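Local coordinates for protein acyl-CoA dehydrogenase (Slackia heliotrinireducens, PDB 4RM7) that belongs to the acyl-CoA dehydrogenase family, with a helical N-terminal domain, a beta-sheet middle domain and a helical C-terminal domain in a four-chain assembly, at residues I60-R63 / T67-L70; E292-N297 / A330-S335; E24-P29 / P42-K47; N162-P167 / A199-K204. All blocks are in the same frame, centred on the assembly; numbering follows the deposited sequence.

Contact 1 (I60-R63 / T67-L70); sequences IHRR and TYDL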
# COMPACT_ATOMS: atom_id res chain seq x y z
N ILE A 60 5.71 36.86 -12.57
CA ILE A 60 6.58 37.57 -11.63
C ILE A 60 6.04 38.96 -11.29
O ILE A 60 6.72 39.74 -10.64
CB ILE A 60 8.03 37.70 -12.17
CG1 ILE A 60 8.07 38.52 -13.45
CG2 ILE A 60 8.65 36.35 -12.42
CD1 ILE A 60 9.48 38.85 -13.88
N HIS A 61 4.82 39.27 -11.73
CA HIS A 61 4.17 40.54 -11.41
C HIS A 61 2.68 40.30 -11.26
O HIS A 61 2.19 39.27 -11.71
CB HIS A 61 4.46 41.60 -12.49
CG HIS A 61 3.54 41.53 -13.69
ND1 HIS A 61 3.57 40.50 -14.60
CD2 HIS A 61 2.61 42.40 -14.14
CE1 HIS A 61 2.68 40.73 -15.55
NE2 HIS A 61 2.08 41.87 -15.30
N ARG A 62 1.96 41.21 -10.61
CA ARG A 62 0.51 41.04 -10.44
C ARG A 62 -0.23 41.69 -11.60
O ARG A 62 -0.59 42.86 -11.53
CB ARG A 62 0.03 41.63 -9.11
CG ARG A 62 0.61 40.98 -7.85
CD ARG A 62 0.34 41.84 -6.61
NE ARG A 62 1.20 41.45 -5.49
CZ ARG A 62 0.84 40.62 -4.51
NH1 ARG A 62 1.71 40.31 -3.54
NH2 ARG A 62 -0.39 40.09 -4.49
N ARG A 63 -0.46 40.92 -12.65
CA ARG A 63 -1.18 41.39 -13.82
C ARG A 63 -2.45 42.16 -13.47
O ARG A 63 -2.65 43.28 -13.94
CB ARG A 63 -1.53 40.21 -14.72
CG ARG A 63 -2.51 40.53 -15.82
CD ARG A 63 -3.02 39.25 -16.43
NE ARG A 63 -3.68 38.47 -15.40
CZ ARG A 63 -4.96 38.58 -15.11
NH1 ARG A 63 -5.72 39.43 -15.79
NH2 ARG A 63 -5.50 37.85 -14.14
N THR A 67 -3.48 40.11 -7.38
CA THR A 67 -2.82 38.83 -7.14
C THR A 67 -1.99 38.38 -8.35
O THR A 67 -2.16 38.88 -9.46
CB THR A 67 -3.84 37.73 -6.82
OG1 THR A 67 -4.58 37.42 -8.01
CG2 THR A 67 -4.81 38.20 -5.75
N TYR A 68 -1.10 37.42 -8.12
CA TYR A 68 -0.46 36.73 -9.22
C TYR A 68 -1.45 35.76 -9.89
O TYR A 68 -2.55 35.51 -9.38
CB TYR A 68 0.78 35.99 -8.72
CG TYR A 68 1.85 36.94 -8.23
CD1 TYR A 68 2.82 37.42 -9.11
CD2 TYR A 68 1.87 37.39 -6.91
CE1 TYR A 68 3.79 38.31 -8.67
CE2 TYR A 68 2.85 38.28 -6.47
CZ TYR A 68 3.80 38.73 -7.36
OH TYR A 68 4.77 39.61 -6.95
N ASP A 69 -1.07 35.24 -11.05
CA ASP A 69 -1.87 34.24 -11.73
C ASP A 69 -1.30 32.86 -11.40
O ASP A 69 -0.36 32.39 -12.06
CB ASP A 69 -1.89 34.48 -13.24
CG ASP A 69 -2.58 35.79 -13.63
OD1 ASP A 69 -3.52 36.23 -12.92
OD2 ASP A 69 -2.18 36.38 -14.67
N LEU A 70 -1.87 32.22 -10.38
CA LEU A 70 -1.29 31.00 -9.79
C LEU A 70 -1.24 29.79 -10.75
O LEU A 70 -0.24 29.08 -10.79
CB LEU A 70 -2.06 30.62 -8.52
CG LEU A 70 -1.38 29.55 -7.66
CD1 LEU A 70 0.01 29.96 -7.26
CD2 LEU A 70 -2.17 29.32 -6.43
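In the helical N-terminal domain of the acyl-CoA dehydrogenase fold, the loop joining helices 43-50 and 70-84 doubles back on itself, so that R62 lies on Y68 and R63 reaches D69. The first pair illustrates how an arginine can pack by its aliphatic part. R62 CG sits over the centre of the Y68 ring, 3.8 Å from the centroid, in a CH-pi contact. From there its extended chain runs past the rim, and the guanidinium meets Y68 CE2 with one face, R62 CZ lying 3.7 Å from Y68 CE2 and the two planes 49° apart. The polar ends of both side chains are held by E101, which binds R62 NE and Y68 OH, while R62 NH2 is bonded to R66 O. H61 O comes obliquely to Y68 CD1 at 3.3 Å, and I60 C lies at the ring edge.

D69 occupies the N-cap position of helix 70-84 without a side-chain capping bond; its carboxylate is bound by R63 and, through OD2, by G58 N. The bend of R63 at chi3 (60°) turns the NE/NH2 edge of the guanidinium to the carboxylate, giving a side-on, two-pronged salt bridge, the two planes nearly coplanar at 29°. R63 NE donates to the syn lone pair of D69 OD2 at 2.7 Å, and R63 NH2, with its partner in the guanidinium plane, reaches D69 OD1 at 2.8 Å.

Contact 2 (E292-N297 / A330-S335); sequences EVKLTN and ATEVAS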
# COMPACT_ATOMS: atom_id res chain seq x y z
N GLU A 292 1.02 6.44 -14.44
CA GLU A 292 0.24 7.42 -15.14
C GLU A 292 -1.02 7.80 -14.34
O GLU A 292 -1.49 8.94 -14.41
CB GLU A 292 -0.13 6.93 -16.54
CG GLU A 292 -0.65 8.04 -17.47
CD GLU A 292 0.38 9.17 -17.73
OE1 GLU A 292 1.59 8.89 -17.71
OE2 GLU A 292 -0.00 10.33 -17.96
N VAL A 293 -1.57 6.86 -13.57
CA VAL A 293 -2.71 7.18 -12.71
C VAL A 293 -2.29 8.19 -11.64
O VAL A 293 -2.99 9.17 -11.38
CB VAL A 293 -3.27 5.95 -11.99
CG1 VAL A 293 -4.16 6.39 -10.85
CG2 VAL A 293 -4.04 5.06 -12.95
N LYS A 294 -1.14 7.95 -11.02
CA LYS A 294 -0.66 8.86 -10.00
C LYS A 294 -0.38 10.25 -10.59
O LYS A 294 -0.74 11.25 -9.98
CB LYS A 294 0.57 8.30 -9.30
CG LYS A 294 0.20 7.11 -8.42
CD LYS A 294 1.39 6.50 -7.76
CE LYS A 294 1.01 5.21 -7.08
NZ LYS A 294 2.19 4.54 -6.47
N LEU A 295 0.22 10.30 -11.78
CA LEU A 295 0.51 11.59 -12.41
C LEU A 295 -0.79 12.32 -12.72
O LEU A 295 -0.89 13.54 -12.52
CB LEU A 295 1.30 11.42 -13.70
CG LEU A 295 2.76 11.01 -13.63
CD1 LEU A 295 3.27 10.70 -15.03
CD2 LEU A 295 3.54 12.14 -12.97
N THR A 296 -1.78 11.58 -13.20
CA THR A 296 -3.10 12.15 -13.50
C THR A 296 -3.69 12.78 -12.25
O THR A 296 -4.16 13.91 -12.27
CB THR A 296 -4.07 11.09 -14.06
OG1 THR A 296 -3.44 10.38 -15.13
CG2 THR A 296 -5.34 11.75 -14.60
N ASN A 297 -3.66 12.04 -11.14
CA ASN A 297 -4.21 12.52 -9.88
C ASN A 297 -3.45 13.76 -9.35
O ASN A 297 -4.06 14.76 -9.00
CB ASN A 297 -4.20 11.38 -8.84
CG ASN A 297 -5.28 10.32 -9.10
OD1 ASN A 297 -6.24 10.56 -9.83
ND2 ASN A 297 -5.13 9.15 -8.48
N ALA A 330 4.64 11.43 -5.89
CA ALA A 330 5.76 11.74 -6.77
C ALA A 330 6.95 10.82 -6.48
O ALA A 330 7.62 10.34 -7.41
CB ALA A 330 6.15 13.18 -6.64
N THR A 331 7.21 10.57 -5.20
CA THR A 331 8.34 9.73 -4.80
C THR A 331 8.14 8.30 -5.30
O THR A 331 9.09 7.67 -5.74
CB THR A 331 8.54 9.73 -3.27
OG1 THR A 331 8.70 11.08 -2.82
CG2 THR A 331 9.80 8.97 -2.89
N GLU A 332 6.91 7.82 -5.25
CA GLU A 332 6.60 6.46 -5.68
C GLU A 332 6.78 6.30 -7.20
O GLU A 332 7.32 5.28 -7.67
CB GLU A 332 5.17 6.08 -5.25
CG GLU A 332 5.00 6.09 -3.74
CD GLU A 332 3.58 5.79 -3.26
OE1 GLU A 332 2.67 5.65 -4.11
OE2 GLU A 332 3.40 5.69 -2.03
N VAL A 333 6.33 7.31 -7.96
CA VAL A 333 6.56 7.31 -9.39
C VAL A 333 8.06 7.27 -9.72
O VAL A 333 8.53 6.46 -10.54
CB VAL A 333 5.91 8.52 -10.07
CG1 VAL A 333 6.29 8.60 -11.56
CG2 VAL A 333 4.42 8.41 -9.94
N ALA A 334 8.82 8.16 -9.10
CA ALA A 334 10.25 8.20 -9.36
C ALA A 334 10.91 6.86 -8.99
O ALA A 334 11.75 6.34 -9.73
CB ALA A 334 10.88 9.34 -8.60
N SER A 335 10.51 6.28 -7.86
CA SER A 335 11.03 4.98 -7.44
C SER A 335 10.69 3.85 -8.43
O SER A 335 11.56 3.01 -8.74
CB SER A 335 10.50 4.63 -6.05
OG SER A 335 11.11 3.43 -5.59
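K294 leaves its helix with CG anti to the carbonyl carbon (chi1 -70°) and stays extended to its tip, which carries the ammonium across to E332 on the other helix, whose CG is likewise anti to its carbonyl carbon (chi1 -62°) and whose chain is also extended. The two side chains meet at about a right angle. K294 NZ donates to E332 OE1 at 2.7 Å in a salt bridge, approaching on the anti side of the carboxylate and 25° out of its plane. It is a one-oxygen grip, with K294 CE also 3.4 Å from E332 OE1.

Nearer the backbones the contact is apolar. V333 directs CG2 at the root of the lysine, 3.9 Å from K294 CB, and K294 CD lies 4.2 Å from V333 CG2 as the two side chains run antiparallel past each other. A salt bridge between two partly exposed side chains thus lies beside a buried valine.

The segments belong to helices 282-311 and 316-341 of the C-terminal helical domain. V333 also packs on M291 and M298 of the former helix, L295 and A330 lean on helix 234-270, helix 351-362 covers A334, and E292 faces the second subunit, where Y384 binds its carboxylate.

Contact 3 (E24-P29 / P42-K47); sequences EKYFTP and PDEVVK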
# COMPACT_ATOMS: atom_id res chain seq x y z
N GLU A 24 14.45 24.14 -22.71
CA GLU A 24 15.17 23.29 -23.61
C GLU A 24 16.49 23.91 -23.98
O GLU A 24 17.48 23.22 -24.17
CB GLU A 24 14.34 23.00 -24.85
CG GLU A 24 13.46 21.79 -24.68
CD GLU A 24 12.46 21.65 -25.79
OE1 GLU A 24 12.62 22.32 -26.82
OE2 GLU A 24 11.52 20.87 -25.64
N LYS A 25 16.49 25.22 -24.13
CA LYS A 25 17.69 25.95 -24.46
C LYS A 25 18.77 25.90 -23.40
O LYS A 25 19.93 25.70 -23.72
CB LYS A 25 17.31 27.40 -24.73
CG LYS A 25 18.46 28.36 -24.94
CD LYS A 25 17.93 29.61 -25.62
CE LYS A 25 18.87 30.78 -25.48
NZ LYS A 25 20.28 30.34 -25.60
N TYR A 26 18.40 26.07 -22.15
CA TYR A 26 19.40 26.11 -21.09
C TYR A 26 19.59 24.82 -20.32
O TYR A 26 20.69 24.49 -19.95
CB TYR A 26 19.10 27.24 -20.12
CG TYR A 26 19.28 28.60 -20.72
CD1 TYR A 26 20.54 29.12 -20.94
CD2 TYR A 26 18.19 29.37 -21.06
CE1 TYR A 26 20.70 30.37 -21.49
CE2 TYR A 26 18.35 30.61 -21.62
CZ TYR A 26 19.61 31.11 -21.83
OH TYR A 26 19.75 32.35 -22.39
N PHE A 27 18.51 24.11 -20.06
CA PHE A 27 18.58 22.96 -19.18
C PHE A 27 18.93 21.68 -19.89
O PHE A 27 18.12 20.77 -20.00
CB PHE A 27 17.31 22.84 -18.37
CG PHE A 27 17.03 24.04 -17.53
CD1 PHE A 27 17.86 24.38 -16.51
CD2 PHE A 27 15.94 24.83 -17.78
CE1 PHE A 27 17.62 25.49 -15.73
CE2 PHE A 27 15.68 25.94 -17.02
CZ PHE A 27 16.53 26.27 -15.99
N THR A 28 20.16 21.62 -20.37
CA THR A 28 20.72 20.42 -20.93
C THR A 28 21.21 19.51 -19.83
O THR A 28 21.49 19.97 -18.73
CB THR A 28 21.90 20.74 -21.85
OG1 THR A 28 22.87 21.50 -21.12
CG2 THR A 28 21.44 21.53 -23.03
N PRO A 29 21.33 18.16 -20.19
CA PRO A 29 21.82 17.32 -19.09
C PRO A 29 23.18 17.77 -18.63
O PRO A 29 23.44 17.79 -17.44
CB PRO A 29 21.95 15.94 -19.72
CG PRO A 29 20.93 15.92 -20.77
CD PRO A 29 21.00 17.31 -21.28
N PRO A 42 23.70 29.95 -13.38
CA PRO A 42 24.48 31.10 -13.84
C PRO A 42 23.62 32.34 -14.00
O PRO A 42 22.41 32.20 -14.23
CB PRO A 42 25.03 30.65 -15.21
CG PRO A 42 24.76 29.19 -15.31
CD PRO A 42 23.58 28.91 -14.42
N ASP A 43 24.23 33.51 -13.89
CA ASP A 43 23.54 34.79 -14.01
C ASP A 43 22.70 34.86 -15.28
O ASP A 43 21.57 35.35 -15.26
CB ASP A 43 24.53 35.96 -14.01
CG ASP A 43 25.37 36.04 -12.74
OD1 ASP A 43 25.00 35.46 -11.70
OD2 ASP A 43 26.42 36.71 -12.78
N GLU A 44 23.26 34.36 -16.37
CA GLU A 44 22.60 34.43 -17.67
C GLU A 44 21.27 33.67 -17.68
O GLU A 44 20.28 34.13 -18.24
CB GLU A 44 23.52 33.89 -18.76
CG GLU A 44 22.90 33.94 -20.13
CD GLU A 44 23.54 32.97 -21.10
OE1 GLU A 44 24.49 32.26 -20.69
OE2 GLU A 44 23.08 32.90 -22.26
N VAL A 45 21.27 32.50 -17.05
CA VAL A 45 20.10 31.63 -17.04
C VAL A 45 19.00 32.24 -16.18
O VAL A 45 17.82 32.26 -16.53
CB VAL A 45 20.48 30.24 -16.49
CG1 VAL A 45 19.23 29.38 -16.30
CG2 VAL A 45 21.49 29.57 -17.41
N VAL A 46 19.38 32.68 -14.99
CA VAL A 46 18.42 33.33 -14.10
C VAL A 46 17.90 34.64 -14.64
O VAL A 46 16.74 34.98 -14.46
CB VAL A 46 18.93 33.53 -12.67
CG1 VAL A 46 19.40 32.23 -12.07
CG2 VAL A 46 19.99 34.60 -12.62
N LYS A 47 18.76 35.42 -15.27
CA LYS A 47 18.27 36.65 -15.86
C LYS A 47 17.30 36.35 -17.01
O LYS A 47 16.30 37.04 -17.19
CB LYS A 47 19.44 37.52 -16.33
CG LYS A 47 19.06 38.67 -17.24
CD LYS A 47 18.48 39.83 -16.46
CE LYS A 47 18.41 41.09 -17.30
NZ LYS A 47 17.38 42.03 -16.75
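Y26 and V45 bring the backbones to 6.9 Å between CA atoms where helix 10-26 ends and helix 43-50 begins, in the helical N-terminal domain of the acyl-CoA dehydrogenase fold, with helix 29-38 between them in the chain. F27, the first residue to leave helical geometry, is the centre of an inverse gamma turn, closed by a weak bond of 2.9 Å from T28 N to Y26 O. The turn hands the chain on to helix 29-38, which T28 N-caps through OG1 to S31 N.

V45 is the hub of the side-chain packing. Its branches divide the work, CG1 anti to the backbone N (chi1 173°) serving one aromatic ring and CG2 the other. V45 CG2 touches Y26 CD1 at 3.7 Å, the valine and tyrosine pointing past one another, while W35 of helix 29-38 adds further apolar cover to V45.

At the outer side of this packing, E44 extends its chain beyond CG to the tyrosine tip. Its carboxylate stands almost perpendicular to the Y26 ring, planes 89° apart, with OE2 at the ring edge. The bond from Y26 OH to E44 OE2 is weak at 3.4 Å, and Y26 CE1 is nearly as close to E44 OE2, at 3.6 Å. K25 CG lies over one face of the Y26 ring, toward its rim, and Y22 also meets that ring. The buried F27 touches V45 by its far rim atom, F27 CZ lying 4.1 Å from V45 CG1.

Contact 4 (N162-P167 / A199-K204); sequences NGEYAP and AYPEQK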
# COMPACT_ATOMS: atom_id res chain seq x y z
N ASN A 162 19.51 29.46 1.03
CA ASN A 162 20.65 30.36 0.82
C ASN A 162 20.99 31.20 2.04
O ASN A 162 21.52 32.31 1.92
CB ASN A 162 20.42 31.27 -0.39
CG ASN A 162 21.73 31.89 -0.90
OD1 ASN A 162 22.82 31.31 -0.76
ND2 ASN A 162 21.64 33.10 -1.45
N GLY A 163 20.72 30.66 3.22
CA GLY A 163 21.00 31.37 4.46
C GLY A 163 22.47 31.72 4.63
O GLY A 163 22.80 32.75 5.19
N GLU A 164 23.33 30.86 4.11
CA GLU A 164 24.76 30.98 4.30
C GLU A 164 25.39 32.19 3.63
O GLU A 164 26.34 32.76 4.14
CB GLU A 164 25.44 29.71 3.80
CG GLU A 164 26.89 29.61 4.16
CD GLU A 164 27.52 28.34 3.62
OE1 GLU A 164 26.77 27.48 3.11
OE2 GLU A 164 28.75 28.21 3.70
N TYR A 165 24.86 32.58 2.47
CA TYR A 165 25.51 33.62 1.69
C TYR A 165 24.63 34.81 1.34
O TYR A 165 25.12 35.81 0.86
CB TYR A 165 26.09 33.02 0.40
CG TYR A 165 27.25 32.09 0.65
CD1 TYR A 165 28.44 32.58 1.18
CD2 TYR A 165 27.17 30.74 0.35
CE1 TYR A 165 29.52 31.74 1.41
CE2 TYR A 165 28.26 29.89 0.57
CZ TYR A 165 29.43 30.40 1.11
OH TYR A 165 30.52 29.57 1.34
N ALA A 166 23.32 34.69 1.56
CA ALA A 166 22.42 35.80 1.26
C ALA A 166 22.86 37.08 1.97
O ALA A 166 23.24 37.04 3.14
CB ALA A 166 21.01 35.45 1.67
N PRO A 167 22.83 38.21 1.25
CA PRO A 167 23.20 39.53 1.76
C PRO A 167 22.35 39.98 2.94
O PRO A 167 22.80 40.74 3.77
CB PRO A 167 22.98 40.44 0.55
CG PRO A 167 23.14 39.56 -0.61
CD PRO A 167 22.60 38.22 -0.20
N ALA A 199 25.79 31.33 10.43
CA ALA A 199 25.13 30.41 9.51
C ALA A 199 25.82 29.05 9.47
O ALA A 199 27.04 28.95 9.41
CB ALA A 199 25.05 31.01 8.13
N TYR A 200 25.02 28.00 9.52
CA TYR A 200 25.53 26.66 9.48
C TYR A 200 24.89 25.90 8.32
O TYR A 200 23.72 25.52 8.39
CB TYR A 200 25.27 25.96 10.81
CG TYR A 200 25.86 26.69 12.00
CD1 TYR A 200 27.17 26.46 12.39
CD2 TYR A 200 25.11 27.61 12.73
CE1 TYR A 200 27.72 27.12 13.47
CE2 TYR A 200 25.65 28.27 13.82
CZ TYR A 200 26.96 28.01 14.18
OH TYR A 200 27.54 28.66 15.26
N PRO A 201 25.65 25.71 7.24
CA PRO A 201 25.18 25.03 6.03
C PRO A 201 24.73 23.62 6.34
O PRO A 201 25.42 22.94 7.08
CB PRO A 201 26.41 25.02 5.12
CG PRO A 201 27.58 25.24 6.03
CD PRO A 201 27.06 26.14 7.12
N GLU A 202 23.59 23.21 5.81
CA GLU A 202 23.11 21.84 5.97
C GLU A 202 23.07 21.13 4.62
O GLU A 202 22.22 21.44 3.79
CB GLU A 202 21.72 21.82 6.61
CG GLU A 202 21.58 22.59 7.92
CD GLU A 202 22.24 21.89 9.11
OE1 GLU A 202 22.71 20.73 8.95
OE2 GLU A 202 22.30 22.50 10.20
N GLN A 203 23.96 20.18 4.40
CA GLN A 203 23.94 19.45 3.13
C GLN A 203 22.84 18.37 3.10
O GLN A 203 22.88 17.41 3.86
CB GLN A 203 25.31 18.82 2.84
CG GLN A 203 25.95 18.16 4.05
CD GLN A 203 27.07 17.20 3.66
OE1 GLN A 203 27.51 17.18 2.51
NE2 GLN A 203 27.53 16.40 4.63
N LYS A 204 21.87 18.51 2.21
CA LYS A 204 20.81 17.52 2.11
C LYS A 204 21.12 16.50 1.05
O LYS A 204 21.97 16.73 0.22
CB LYS A 204 19.49 18.19 1.79
CG LYS A 204 19.32 19.55 2.40
CD LYS A 204 19.28 20.59 1.31
CE LYS A 204 17.89 20.80 0.78
NZ LYS A 204 17.88 21.98 -0.11
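E164 and P201 meet slantwise in the beta-sheet middle domain, the carboxylate lying over one face of the proline ring, displaced toward CB and CG. With CG anti to the backbone N (chi1 -170°) and the chain straight beyond it, E164 reaches P201 with its chain extended and lays its carboxylate end against the pyrrolidine. E164 OE1 comes to 3.2 Å from P201 CB and 3.8 Å from P201 CG, and E164 CD lies 3.9 Å from P201 CG. The contact is one of packing, with no hydrogen bond across the two segments.

A199, two residues earlier on the strand, turns its methyl toward the loop. A199 CB rests 3.8 Å from E164 CA and 4.1 Å from G163 O, so a small side chain packs straight onto backbone. E164 CG lies over one face of the neighbouring Y165 ring, toward its rim. R192 binds E164 O and, weakly, G163 O, tying the turn down from the side of the main chain.

Segment 162-167 is the connection between strands 151-161 and 168-175, while strand 197-202 runs antiparallel to strand 212-221; from E202 onward the chain adjoins the third subunit, whose I347 packs on E202 and whose Y346 packs on K204.

From the N terminus the four contacts follow in series, and none encloses or crosses another. Contact 3 comes first, closing a loop of 12 residues that holds helix 29-38. Contact 1 then closes the shortest loop, of three residues, just before helix 70-84; its centre is about 23 Å from that of contact 3, also in the N-terminal domain. Contact 4 spans strands 168-175 and 184-191 in the middle domain, and contact 2 comes last, joining two successive long helices of the C-terminal domain. Contacts 2 and 4 are about 31 Å apart between centres. Each contact joins parts of a single domain, while subunit neighbours adjoin contacts 2 and 4.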